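Local coordinates for multidrug resistance protein (PDB 1YC9) that forms the outer-membrane exit channel of an efflux system in Vibrio cholerae, and could be involved in resistance to puromycin, acriflavine and tetraphenylarsonium, at residues Leu154-Ala159 against Leu415-Ser420; Glu162-Ala167 against Ala204-Ile209; Gln280-Pro285 against Glu328-Ser333. The protein carries 1 engineered substitution. All coordinates share one frame; numbering follows the deposited sequence. Where two conformers were deposited one is given.

Contact 1 (Leu154-Ala159 against Leu415-Ser420)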
ATOM      1  N   LEU A 154       1.868  -6.494  24.660  1.00 21.02           N
ATOM      2  CA  LEU A 154       1.042  -7.106  25.711  1.00 21.37           C
ATOM      3  C   LEU A 154       1.801  -7.033  27.047  1.00 21.94           C
ATOM      4  O   LEU A 154       1.246  -6.648  28.063  1.00 22.81           O
ATOM      5  CB  LEU A 154       0.678  -8.540  25.366  1.00 21.32           C
ATOM      6  CG  LEU A 154      -0.265  -9.211  26.349  1.00 22.06           C
ATOM      7  CD1 LEU A 154      -1.630  -8.501  26.335  1.00 21.32           C
ATOM      8  CD2 LEU A 154      -0.463 -10.657  26.031  1.00 24.70           C
ATOM      9  N   ALA A 155       3.079  -7.379  27.040  1.00 21.26           N
ATOM     10  CA  ALA A 155       3.892  -7.374  28.268  1.00 21.84           C
ATOM     11  C   ALA A 155       4.018  -5.972  28.852  1.00 21.82           C
ATOM     12  O   ALA A 155       3.993  -5.797  30.108  1.00 21.23           O
ATOM     13  CB  ALA A 155       5.270  -7.947  27.999  1.00 21.46           C
ATOM     14  N   ARG A 156       4.237  -4.998  27.957  1.00 21.04           N
ATOM     15  CA  ARG A 156       4.359  -3.612  28.318  1.00 20.47           C
ATOM     16  C   ARG A 156       3.067  -3.152  28.978  1.00 20.35           C
ATOM     17  O   ARG A 156       3.110  -2.412  29.972  1.00 20.57           O
ATOM     18  CB  ARG A 156       4.640  -2.735  27.123  1.00 19.33           C
ATOM     19  CG  ARG A 156       5.076  -1.325  27.450  1.00 20.44           C
ATOM     20  CD  ARG A 156       5.123  -0.356  26.275  1.00 20.31           C
ATOM     21  NE  ARG A 156       3.790  -0.130  25.757  1.00 21.68           N
ATOM     22  CZ  ARG A 156       2.900   0.710  26.266  1.00 23.09           C
ATOM     23  NH1 ARG A 156       1.702   0.794  25.722  1.00 24.37           N
ATOM     24  NH2 ARG A 156       3.176   1.453  27.317  1.00 22.22           N
ATOM     25  N   LEU A 157       1.948  -3.561  28.399  1.00 21.55           N
ATOM     26  CA  LEU A 157       0.637  -3.190  28.930  1.00 22.08           C
ATOM     27  C   LEU A 157       0.419  -3.771  30.332  1.00 22.03           C
ATOM     28  O   LEU A 157      -0.072  -3.062  31.248  1.00 21.67           O
ATOM     29  CB  LEU A 157      -0.467  -3.594  27.971  1.00 21.43           C
ATOM     30  CG  LEU A 157      -0.505  -2.701  26.745  1.00 22.20           C
ATOM     31  CD1 LEU A 157      -1.392  -3.374  25.678  1.00 22.11           C
ATOM     32  CD2 LEU A 157      -0.958  -1.281  27.074  1.00 22.44           C
ATOM     33  N   TYR A 158       0.766  -5.034  30.513  1.00 23.33           N
ATOM     34  CA  TYR A 158       0.626  -5.694  31.821  1.00 23.83           C
ATOM     35  C   TYR A 158       1.532  -5.023  32.847  1.00 23.94           C
ATOM     36  O   TYR A 158       1.115  -4.828  33.979  1.00 24.11           O
ATOM     37  CB  TYR A 158       0.937  -7.195  31.764  1.00 23.42           C
ATOM     38  CG  TYR A 158      -0.234  -8.085  31.571  1.00 23.82           C
ATOM     39  CD1 TYR A 158      -0.563  -8.564  30.295  1.00 23.42           C
ATOM     40  CD2 TYR A 158      -1.026  -8.472  32.634  1.00 26.28           C
ATOM     41  CE1 TYR A 158      -1.626  -9.410  30.095  1.00 26.88           C
ATOM     42  CE2 TYR A 158      -2.143  -9.342  32.436  1.00 28.79           C
ATOM     43  CZ  TYR A 158      -2.419  -9.805  31.155  1.00 28.50           C
ATOM     44  OH  TYR A 158      -3.452 -10.637  30.890  1.00 31.90           O
ATOM     45  N   ALA A 159       2.735  -4.598  32.447  1.00 22.77           N
ATOM     46  CA  ALA A 159       3.610  -3.855  33.352  1.00 23.55           C
ATOM     47  C   ALA A 159       3.007  -2.513  33.771  1.00 24.61           C
ATOM     48  O   ALA A 159       3.073  -2.142  34.946  1.00 22.64           O
ATOM     49  CB  ALA A 159       5.032  -3.632  32.713  1.00 24.39           C
ATOM     50  N   LEU A 415       9.946   4.252  33.090  1.00 21.38           N
ATOM     51  CA  LEU A 415      10.857   3.125  33.298  1.00 21.30           C
ATOM     52  C   LEU A 415      10.363   1.819  32.757  1.00 21.58           C
ATOM     53  O   LEU A 415      11.105   1.124  32.075  1.00 20.80           O
ATOM     54  CB  LEU A 415      11.213   3.005  34.778  1.00 22.37           C
ATOM     55  CG  LEU A 415      12.211   1.901  35.102  1.00 21.81           C
ATOM     56  CD1 LEU A 415      13.484   2.027  34.287  1.00 23.03           C
ATOM     57  CD2 LEU A 415      12.514   1.958  36.605  1.00 25.88           C
ATOM     58  N   VAL A 416       9.112   1.463  33.041  1.00 20.89           N
ATOM     59  CA  VAL A 416       8.520   0.218  32.566  1.00 22.95           C
ATOM     60  C   VAL A 416       8.541   0.248  31.027  1.00 22.33           C
ATOM     61  O   VAL A 416       8.793  -0.753  30.389  1.00 20.54           O
ATOM     62  CB  VAL A 416       7.062   0.102  33.094  1.00 24.85           C
ATOM     63  CG1 VAL A 416       6.139  -0.563  32.119  1.00 28.90           C
ATOM     64  CG2 VAL A 416       7.032  -0.568  34.471  1.00 26.03           C
ATOM     65  N   ASN A 417       8.254   1.398  30.420  1.00 20.63           N
ATOM     66  CA  ASN A 417       8.263   1.439  28.971  1.00 20.63           C
ATOM     67  C   ASN A 417       9.678   1.226  28.373  1.00 20.23           C
ATOM     68  O   ASN A 417       9.813   0.644  27.277  1.00 20.03           O
ATOM     69  CB  ASN A 417       7.669   2.730  28.460  1.00 21.38           C
ATOM     70  CG  ASN A 417       6.188   2.835  28.737  1.00 21.04           C
ATOM     71  OD1 ASN A 417       5.608   3.949  28.788  1.00 26.55           O
ATOM     72  ND2 ASN A 417       5.569   1.722  28.916  1.00 15.44           N
ATOM     73  N   LEU A 418      10.690   1.725  29.062  1.00 19.61           N
ATOM     74  CA  LEU A 418      12.117   1.535  28.647  1.00 21.14           C
ATOM     75  C   LEU A 418      12.621   0.119  28.843  1.00 21.88           C
ATOM     76  O   LEU A 418      13.413  -0.407  28.033  1.00 20.79           O
ATOM     77  CB  LEU A 418      13.059   2.534  29.333  1.00 20.89           C
ATOM     78  CG  LEU A 418      13.014   3.980  28.844  1.00 23.21           C
ATOM     79  CD1 LEU A 418      13.807   4.861  29.793  1.00 23.30           C
ATOM     80  CD2 LEU A 418      13.603   4.143  27.429  1.00 22.93           C
ATOM     81  N   GLN A 419      12.174  -0.517  29.919  1.00 21.97           N
ATOM     82  CA  GLN A 419      12.422  -1.947  30.151  1.00 22.89           C
ATOM     83  C   GLN A 419      11.795  -2.804  29.074  1.00 23.44           C
ATOM     84  O   GLN A 419      12.437  -3.704  28.525  1.00 24.22           O
ATOM     85  CB  GLN A 419      11.916  -2.364  31.529  1.00 24.20           C
ATOM     86  CG  GLN A 419      12.722  -1.716  32.636  1.00 26.64           C
ATOM     87  CD  GLN A 419      12.128  -1.888  34.014  1.00 28.86           C
ATOM     88  OE1 GLN A 419      10.915  -2.065  34.177  1.00 28.80           O
ATOM     89  NE2 GLN A 419      12.995  -1.830  35.020  1.00 28.99           N
ATOM     90  N   SER A 420      10.556  -2.491  28.701  1.00 22.74           N
ATOM     91  CA  SER A 420       9.916  -3.140  27.565  1.00 23.98           C
ATOM     92  C   SER A 420      10.643  -2.898  26.253  1.00 21.99           C
ATOM     93  O   SER A 420      10.712  -3.793  25.392  1.00 21.13           O
ATOM     94  CB  SER A 420       8.453  -2.668  27.406  1.00 23.62           C
ATOM     95  OG  SER A 420       7.907  -3.229  26.214  1.00 28.81           O
TER
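A159 meets V416, and R156 meets S420 and N417, in a surface contact between two antiparallel helices, 117-183 and 398-433, that come from the first and second halves of the chain. The local axes approach to 9.5 Å at an angle of 157°. CG1 of V416 presses onto A159 CB at 3.3 Å, tighter than usual for two carbons; the V416 side chain sits off a staggered rotamer, and it also packs on N160 and T163 of helix 117-183. One turn away along the helices, S420 points its CB toward R156, and its OG lies 3.4 Å from R156 CB, alongside the start of the arginine chain. With CG of R156 anti to the backbone N (chi1 -167°), a bend at chi3 brings the guanidinium edge to the N417 amide, the two planes 60° apart; which amide atom faces it is uncertain. R156 NE forms a salt bridge to E153 OE2 in its own helix. On the far side of helix 398-433, L418 packs on helix 326-391, while L157 packs on helix 189-223. Such a seam between neighbouring antiparallel helix pairs is typical of the alpha-helical barrel of outer membrane factors, the TolC fold.

Contact 2 (Glu162-Ala167 against Ala204-Ile209)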
ATOM      1  N   GLU A 162       0.337  -3.170  36.295  1.00 25.07           N
ATOM      2  CA  GLU A 162       0.804  -3.408  37.657  1.00 25.80           C
ATOM      3  C   GLU A 162       1.165  -2.081  38.328  1.00 24.83           C
ATOM      4  O   GLU A 162       0.776  -1.797  39.488  1.00 23.85           O
ATOM      5  CB  GLU A 162       2.007  -4.336  37.636  1.00 27.17           C
ATOM      6  CG  GLU A 162       2.287  -4.980  38.970  1.00 33.01           C
ATOM      7  CD  GLU A 162       3.285  -6.108  38.838  1.00 40.98           C
ATOM      8  OE1 GLU A 162       4.471  -5.772  38.780  1.00 46.73           O
ATOM      9  OE2 GLU A 162       2.886  -7.305  38.783  1.00 45.70           O
ATOM     10  N   THR A 163       1.894  -1.259  37.604  1.00 23.69           N
ATOM     11  CA  THR A 163       2.340   0.052  38.082  1.00 24.46           C
ATOM     12  C   THR A 163       1.193   1.008  38.443  1.00 24.81           C
ATOM     13  O   THR A 163       1.187   1.661  39.533  1.00 23.80           O
ATOM     14  CB  THR A 163       3.194   0.681  37.003  1.00 24.52           C
ATOM     15  OG1 THR A 163       4.352  -0.143  36.790  1.00 25.54           O
ATOM     16  CG2 THR A 163       3.741   2.049  37.407  1.00 25.54           C
ATOM     17  N   VAL A 164       0.205   1.046  37.570  1.00 23.58           N
ATOM     18  CA  VAL A 164      -0.923   1.961  37.761  1.00 24.14           C
ATOM     19  C   VAL A 164      -1.873   1.419  38.866  1.00 24.68           C
ATOM     20  O   VAL A 164      -2.384   2.192  39.683  1.00 25.04           O
ATOM     21  CB  VAL A 164      -1.621   2.284  36.411  1.00 22.82           C
ATOM     22  CG1 VAL A 164      -2.935   3.061  36.612  1.00 23.26           C
ATOM     23  CG2 VAL A 164      -0.702   3.083  35.499  1.00 24.47           C
ATOM     24  N   HIS A 165      -2.090   0.120  38.901  1.00 25.39           N
ATOM     25  CA  HIS A 165      -2.908  -0.500  39.942  1.00 26.66           C
ATOM     26  C   HIS A 165      -2.277  -0.251  41.328  1.00 27.64           C
ATOM     27  O   HIS A 165      -2.987   0.129  42.272  1.00 26.05           O
ATOM     28  CB  HIS A 165      -3.092  -1.987  39.663  1.00 27.55           C
ATOM     29  CG  HIS A 165      -3.831  -2.719  40.728  1.00 31.79           C
ATOM     30  ND1 HIS A 165      -3.240  -3.086  41.915  1.00 36.64           N
ATOM     31  CD2 HIS A 165      -5.096  -3.202  40.771  1.00 34.24           C
ATOM     32  CE1 HIS A 165      -4.126  -3.716  42.670  1.00 37.25           C
ATOM     33  NE2 HIS A 165      -5.252  -3.818  41.990  1.00 36.47           N
ATOM     34  N   ALA A 166      -0.958  -0.427  41.441  1.00 27.52           N
ATOM     35  CA  ALA A 166      -0.248  -0.182  42.708  1.00 28.01           C
ATOM     36  C   ALA A 166      -0.344   1.279  43.102  1.00 28.09           C
ATOM     37  O   ALA A 166      -0.593   1.587  44.299  1.00 29.08           O
ATOM     38  CB  ALA A 166       1.203  -0.591  42.630  1.00 27.72           C
ATOM     39  N   ALA A 167      -0.177   2.188  42.138  1.00 27.54           N
ATOM     40  CA  ALA A 167      -0.375   3.586  42.418  1.00 27.86           C
ATOM     41  C   ALA A 167      -1.821   3.858  42.882  1.00 28.61           C
ATOM     42  O   ALA A 167      -2.016   4.653  43.814  1.00 29.08           O
ATOM     43  CB  ALA A 167      -0.022   4.481  41.241  1.00 27.41           C
ATOM     44  N   ALA A 204      -9.285   5.668  36.107  1.00 22.15           N
ATOM     45  CA  ALA A 204      -9.654   5.802  34.708  1.00 22.97           C
ATOM     46  C   ALA A 204      -8.517   5.362  33.782  1.00 23.27           C
ATOM     47  O   ALA A 204      -8.755   4.643  32.815  1.00 22.62           O
ATOM     48  CB  ALA A 204     -10.046   7.195  34.398  1.00 22.22           C
ATOM     49  N   GLU A 205      -7.296   5.744  34.127  1.00 23.22           N
ATOM     50  CA  GLU A 205      -6.100   5.276  33.407  1.00 25.10           C
ATOM     51  C   GLU A 205      -5.953   3.765  33.440  1.00 24.05           C
ATOM     52  O   GLU A 205      -5.716   3.133  32.405  1.00 23.84           O
ATOM     53  CB  GLU A 205      -4.866   5.984  33.951  1.00 26.72           C
ATOM     54  CG  GLU A 205      -3.602   5.772  33.115  1.00 33.48           C
ATOM     55  CD  GLU A 205      -3.349   6.866  32.077  1.00 42.32           C
ATOM     56  OE1 GLU A 205      -4.143   7.837  31.972  1.00 48.36           O
ATOM     57  OE2 GLU A 205      -2.350   6.743  31.337  1.00 47.69           O
ATOM     58  N   LEU A 206      -6.143   3.153  34.600  1.00 22.18           N
ATOM     59  CA  LEU A 206      -6.146   1.727  34.740  1.00 22.91           C
ATOM     60  C   LEU A 206      -7.185   1.009  33.867  1.00 23.24           C
ATOM     61  O   LEU A 206      -6.887  -0.061  33.260  1.00 22.97           O
ATOM     62  CB  LEU A 206      -6.334   1.343  36.202  1.00 23.68           C
ATOM     63  CG  LEU A 206      -6.302  -0.140  36.543  1.00 24.72           C
ATOM     64  CD1 LEU A 206      -4.995  -0.782  36.150  1.00 24.34           C
ATOM     65  CD2 LEU A 206      -6.617  -0.403  38.047  1.00 26.96           C
ATOM     66  N   LEU A 207      -8.380   1.603  33.758  1.00 21.73           N
ATOM     67  CA  LEU A 207      -9.417   0.988  32.987  1.00 22.62           C
ATOM     68  C   LEU A 207      -9.056   1.026  31.497  1.00 21.71           C
ATOM     69  O   LEU A 207      -9.281   0.046  30.785  1.00 22.20           O
ATOM     70  CB  LEU A 207     -10.748   1.678  33.232  1.00 22.78           C
ATOM     71  CG  LEU A 207     -11.373   1.395  34.605  1.00 24.35           C
ATOM     72  CD1 LEU A 207     -12.634   2.214  34.699  1.00 24.54           C
ATOM     73  CD2 LEU A 207     -11.700  -0.090  34.840  1.00 25.07           C
ATOM     74  N   GLY A 208      -8.435   2.112  31.088  1.00 22.15           N
ATOM     75  CA  GLY A 208      -7.953   2.273  29.725  1.00 22.36           C
ATOM     76  C   GLY A 208      -6.869   1.242  29.424  1.00 22.00           C
ATOM     77  O   GLY A 208      -6.901   0.638  28.368  1.00 21.80           O
ATOM     78  N   ILE A 209      -5.925   1.048  30.343  1.00 21.34           N
ATOM     79  CA  ILE A 209      -4.913   0.033  30.185  1.00 21.27           C
ATOM     80  C   ILE A 209      -5.502  -1.366  30.066  1.00 21.89           C
ATOM     81  O   ILE A 209      -5.066  -2.196  29.229  1.00 21.34           O
ATOM     82  CB  ILE A 209      -3.907   0.081  31.301  1.00 20.75           C
ATOM     83  CG1 ILE A 209      -3.093   1.366  31.245  1.00 20.56           C
ATOM     84  CG2 ILE A 209      -2.970  -1.078  31.198  1.00 22.48           C
ATOM     85  CD1 ILE A 209      -2.458   1.660  32.566  1.00 22.21           C
TER
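V164 and L206 meet inside an antiparallel helical hairpin, one of the coiled-coil-like pairs that build the alpha-helical barrel of the TolC fold. Helix 117-183 runs to a short turn, and helix 189-223 comes back beside it; here the axes are 9.4 Å apart with 155° between their directions. The contact is apolar and no hydrogen bond crosses it. V164 leads from its side, pointing at the partner helix and splitting its two methyls between two residues. CG1 lies 3.8 Å from L206 CB and at the same range from L206 N, so it rests against the root of the leucine while the two side chains run past each other in opposite directions. CG2 takes the other neighbour, I209. That isoleucine has CG1 beside its backbone N and a nearly extended chi2 of 160°, which carries CD1 out to V164 CG2 at 3.7 Å.

L206 lays its two methyls alongside the base of H165. With its CG beside the carbonyl carbon (chi1 -177°), the leucine lies side by side with the histidine, both pointing the same way, rather than interlocking with it. E205 borders the valine with its CB, and its carboxylate OE2 turns to R413 NH1 of helix 398-433 in a salt bridge; R413 also packs on V164 and I209, closing one flank of the pair. At the subunit interface, A204 and L207 pack on T373 and A368 of the second subunit. Along the H165 side, CD1 of L206 stands 4.2 Å from H165 CB, and the other methyl, CD2, sits 4.2 Å from CD2 of the imidazole, oblique to the ring.

Contact 3 (Gln280-Pro285 against Glu328-Ser333)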
ATOM      1  N   GLN A 280      17.549  -9.351 -26.473  1.00 18.12           N
ATOM      2  CA  GLN A 280      18.629  -9.343 -27.443  1.00 20.37           C
ATOM      3  C   GLN A 280      18.539 -10.503 -28.448  1.00 19.99           C
ATOM      4  O   GLN A 280      18.738 -10.303 -29.644  1.00 19.95           O
ATOM      5  CB  GLN A 280      20.000  -9.374 -26.743  1.00 20.42           C
ATOM      6  CG  GLN A 280      20.390  -8.059 -26.044  1.00 25.09           C
ATOM      7  CD  GLN A 280      21.643  -8.200 -25.132  1.00 31.81           C
ATOM      8  OE1 GLN A 280      22.085  -9.316 -24.832  1.00 35.70           O
ATOM      9  NE2 GLN A 280      22.140  -7.075 -24.641  1.00 34.35           N
ATOM     10  N   ALA A 281      18.213 -11.714 -27.951  1.00 19.54           N
ATOM     11  CA  ALA A 281      18.176 -12.888 -28.779  1.00 19.36           C
ATOM     12  C   ALA A 281      17.021 -12.891 -29.769  1.00 18.71           C
ATOM     13  O   ALA A 281      17.074 -13.582 -30.773  1.00 18.39           O
ATOM     14  CB  ALA A 281      18.117 -14.130 -27.906  1.00 18.99           C
ATOM     15  N   GLN A 282      16.008 -12.085 -29.502  1.00 19.79           N
ATOM     16  CA  GLN A 282      14.878 -11.942 -30.408  0.50 20.42           C
ATOM     17  C   GLN A 282      15.234 -11.297 -31.745  1.00 20.26           C
ATOM     18  O   GLN A 282      14.503 -11.429 -32.706  1.00 21.38           O
ATOM     19  CB  GLN A 282      13.730 -11.178 -29.722  0.50 20.35           C
ATOM     20  CG  GLN A 282      12.988 -12.037 -28.721  0.50 21.62           C
ATOM     21  CD  GLN A 282      11.918 -11.280 -27.965  0.50 25.09           C
ATOM     22  OE1 GLN A 282      11.923 -10.014 -27.907  0.50 29.15           O
ATOM     23  NE2 GLN A 282      10.996 -12.023 -27.391  0.50 19.66           N
ATOM     24  N   PHE A 283      16.366 -10.611 -31.804  1.00 20.80           N
ATOM     25  CA  PHE A 283      16.867 -10.099 -33.062  1.00 20.73           C
ATOM     26  C   PHE A 283      17.483 -11.160 -33.983  1.00 21.58           C
ATOM     27  O   PHE A 283      17.614 -10.935 -35.190  1.00 22.64           O
ATOM     28  CB  PHE A 283      17.885  -9.001 -32.799  1.00 21.21           C
ATOM     29  CG  PHE A 283      17.282  -7.693 -32.284  1.00 22.71           C
ATOM     30  CD1 PHE A 283      17.132  -7.475 -30.939  1.00 26.14           C
ATOM     31  CD2 PHE A 283      16.888  -6.678 -33.182  1.00 29.47           C
ATOM     32  CE1 PHE A 283      16.602  -6.291 -30.450  1.00 23.84           C
ATOM     33  CE2 PHE A 283      16.383  -5.496 -32.711  1.00 29.45           C
ATOM     34  CZ  PHE A 283      16.250  -5.291 -31.339  1.00 26.89           C
ATOM     35  N   TYR A 284      17.804 -12.327 -33.424  1.00 19.92           N
ATOM     36  CA  TYR A 284      18.476 -13.391 -34.120  1.00 19.91           C
ATOM     37  C   TYR A 284      17.493 -14.411 -34.698  1.00 20.49           C
ATOM     38  O   TYR A 284      16.320 -14.412 -34.314  1.00 18.48           O
ATOM     39  CB  TYR A 284      19.466 -14.078 -33.168  1.00 19.91           C
ATOM     40  CG  TYR A 284      20.635 -13.181 -32.865  1.00 24.33           C
ATOM     41  CD1 TYR A 284      20.508 -12.134 -31.978  1.00 27.68           C
ATOM     42  CD2 TYR A 284      21.896 -13.396 -33.486  1.00 29.74           C
ATOM     43  CE1 TYR A 284      21.577 -11.295 -31.698  1.00 32.67           C
ATOM     44  CE2 TYR A 284      22.972 -12.553 -33.222  1.00 32.25           C
ATOM     45  CZ  TYR A 284      22.804 -11.513 -32.308  1.00 34.62           C
ATOM     46  OH  TYR A 284      23.828 -10.636 -32.002  1.00 42.12           O
ATOM     47  N   PRO A 285      17.954 -15.185 -35.670  1.00 21.40           N
ATOM     48  CA  PRO A 285      17.070 -16.139 -36.326  1.00 22.52           C
ATOM     49  C   PRO A 285      16.512 -17.162 -35.342  1.00 24.55           C
ATOM     50  O   PRO A 285      17.223 -17.616 -34.478  1.00 26.64           O
ATOM     51  CB  PRO A 285      17.940 -16.782 -37.385  1.00 22.95           C
ATOM     52  CG  PRO A 285      19.223 -15.957 -37.530  1.00 23.17           C
ATOM     53  CD  PRO A 285      19.311 -15.149 -36.284  1.00 20.43           C
ATOM     54  N   GLU A 328      13.020  -3.470 -30.786  1.00 16.40           N
ATOM     55  CA  GLU A 328      13.865  -2.450 -30.215  1.00 16.84           C
ATOM     56  C   GLU A 328      13.270  -1.957 -28.897  1.00 16.65           C
ATOM     57  O   GLU A 328      13.971  -1.821 -27.912  1.00 15.15           O
ATOM     58  CB  GLU A 328      14.026  -1.254 -31.201  1.00 16.09           C
ATOM     59  CG  GLU A 328      14.696  -1.623 -32.486  1.00 18.68           C
ATOM     60  CD  GLU A 328      13.777  -2.160 -33.564  1.00 15.53           C
ATOM     61  OE1 GLU A 328      12.546  -2.447 -33.339  1.00 15.88           O
ATOM     62  OE2 GLU A 328      14.251  -2.375 -34.653  1.00 16.36           O
ATOM     63  N   GLY A 329      11.974  -1.634 -28.926  1.00 16.84           N
ATOM     64  CA  GLY A 329      11.256  -1.199 -27.768  1.00 16.81           C
ATOM     65  C   GLY A 329      11.252  -2.290 -26.667  1.00 17.95           C
ATOM     66  O   GLY A 329      11.283  -1.937 -25.496  1.00 17.18           O
ATOM     67  N   GLN A 330      11.139  -3.557 -27.058  1.00 16.44           N
ATOM     68  CA  GLN A 330      11.124  -4.658 -26.101  1.00 18.58           C
ATOM     69  C   GLN A 330      12.456  -4.744 -25.378  1.00 18.80           C
ATOM     70  O   GLN A 330      12.487  -4.937 -24.157  1.00 18.83           O
ATOM     71  CB  GLN A 330      10.822  -5.981 -26.838  1.00 18.99           C
ATOM     72  CG  GLN A 330       9.341  -6.233 -26.956  1.00 23.81           C
ATOM     73  CD  GLN A 330       8.970  -7.576 -27.606  1.00 28.54           C
ATOM     74  OE1 GLN A 330       9.443  -8.602 -27.174  1.00 37.61           O
ATOM     75  NE2 GLN A 330       8.099  -7.553 -28.582  1.00 29.01           N
ATOM     76  N   LEU A 331      13.530  -4.507 -26.131  1.00 17.08           N
ATOM     77  CA  LEU A 331      14.875  -4.468 -25.551  1.00 16.89           C
ATOM     78  C   LEU A 331      15.005  -3.279 -24.602  1.00 16.51           C
ATOM     79  O   LEU A 331      15.446  -3.440 -23.484  1.00 16.55           O
ATOM     80  CB  LEU A 331      15.940  -4.442 -26.641  1.00 17.64           C
ATOM     81  CG  LEU A 331      17.377  -4.356 -26.166  1.00 15.42           C
ATOM     82  CD1 LEU A 331      17.744  -5.519 -25.182  1.00 19.59           C
ATOM     83  CD2 LEU A 331      18.327  -4.349 -27.320  1.00 21.05           C
ATOM     84  N   THR A 332      14.581  -2.084 -25.009  1.00 15.99           N
ATOM     85  CA  THR A 332      14.578  -0.963 -24.092  1.00 17.51           C
ATOM     86  C   THR A 332      13.795  -1.245 -22.791  1.00 17.13           C
ATOM     87  O   THR A 332      14.267  -0.935 -21.716  1.00 19.38           O
ATOM     88  CB  THR A 332      14.032   0.311 -24.817  1.00 18.65           C
ATOM     89  OG1 THR A 332      14.958   0.643 -25.856  1.00 16.14           O
ATOM     90  CG2 THR A 332      13.982   1.495 -23.858  1.00 19.25           C
ATOM     91  N   SER A 333      12.615  -1.824 -22.905  1.00 17.66           N
ATOM     92  CA  SER A 333      11.802  -2.138 -21.757  1.00 18.12           C
ATOM     93  C   SER A 333      12.513  -3.178 -20.866  1.00 17.20           C
ATOM     94  O   SER A 333      12.459  -3.053 -19.637  1.00 17.24           O
ATOM     95  CB  SER A 333      10.432  -2.592 -22.216  1.00 18.61           C
ATOM     96  OG  SER A 333       9.747  -1.447 -22.710  1.00 19.66           O
TER
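Q280 and F283 bring the last turn of helix 260-281 and the bend that follows it against the beginning of helix 326-391. The chain leaves the helix through a type I beta turn from A281 to Y284, with Y284 N bonded to A281 O at 3.0 Å, and then heads into strand 286-298. Residues 328-333, by contrast, are regular helix throughout. The CA atoms of Q280 and L331 are 6.4 Å apart, and those of F283 and E328 8.7 Å, so the two segments diverge toward the strand.

L331 faces the turn and divides its methyls: CD1 lies 3.8 Å from Q280 CG, and CD2 reaches F283 CE1 at 4.1 Å, oblique to the ring. The phenylalanine, in turn, brings CZ to 3.7 Å from the backbone N of E328, which also lies oblique to the ring. This is the transition region of an outer membrane factor, where helices of the periplasmic barrel give way to strands of the membrane-spanning beta barrel; P285 O, already past the bend, accepts a hydrogen bond from W115 NE1. E328 has its CB directed away from the turn, yet chi1 (-63°) sets its CG beside the backbone N and 4.1 Å from F283 CZ. F283 also packs on L327, one residue earlier in the helix. The Q282 and Q330 side chains cross at about a right angle, their OE1 atoms 2.9 Å apart as modelled; both amides are probably turned over, so whether they bond stays undecided. R64 of the third subunit packs on E328, and Q65 of that subunit on Q330.

Contacts 1 and 2 are neighbours, their centres 13 Å apart, and both use helix 117-183: contact 2 holds it to helix 189-223, contact 1 to helix 398-433. They touch directly, L157 O lying 3.5 Å from I209 CG2, so three helices pack together there. Contact 3 lies far off on the opposite side of the chain's centre, its centre about 59 Å from that of contact 1 and about 68 Å from that of contact 2. Along the sequence contact 2 closes first, contact 3 follows in the second half, and contact 1 spans both by joining the two halves. They mark two levels of the channel, within the helical barrel and at its junction with the beta barrel.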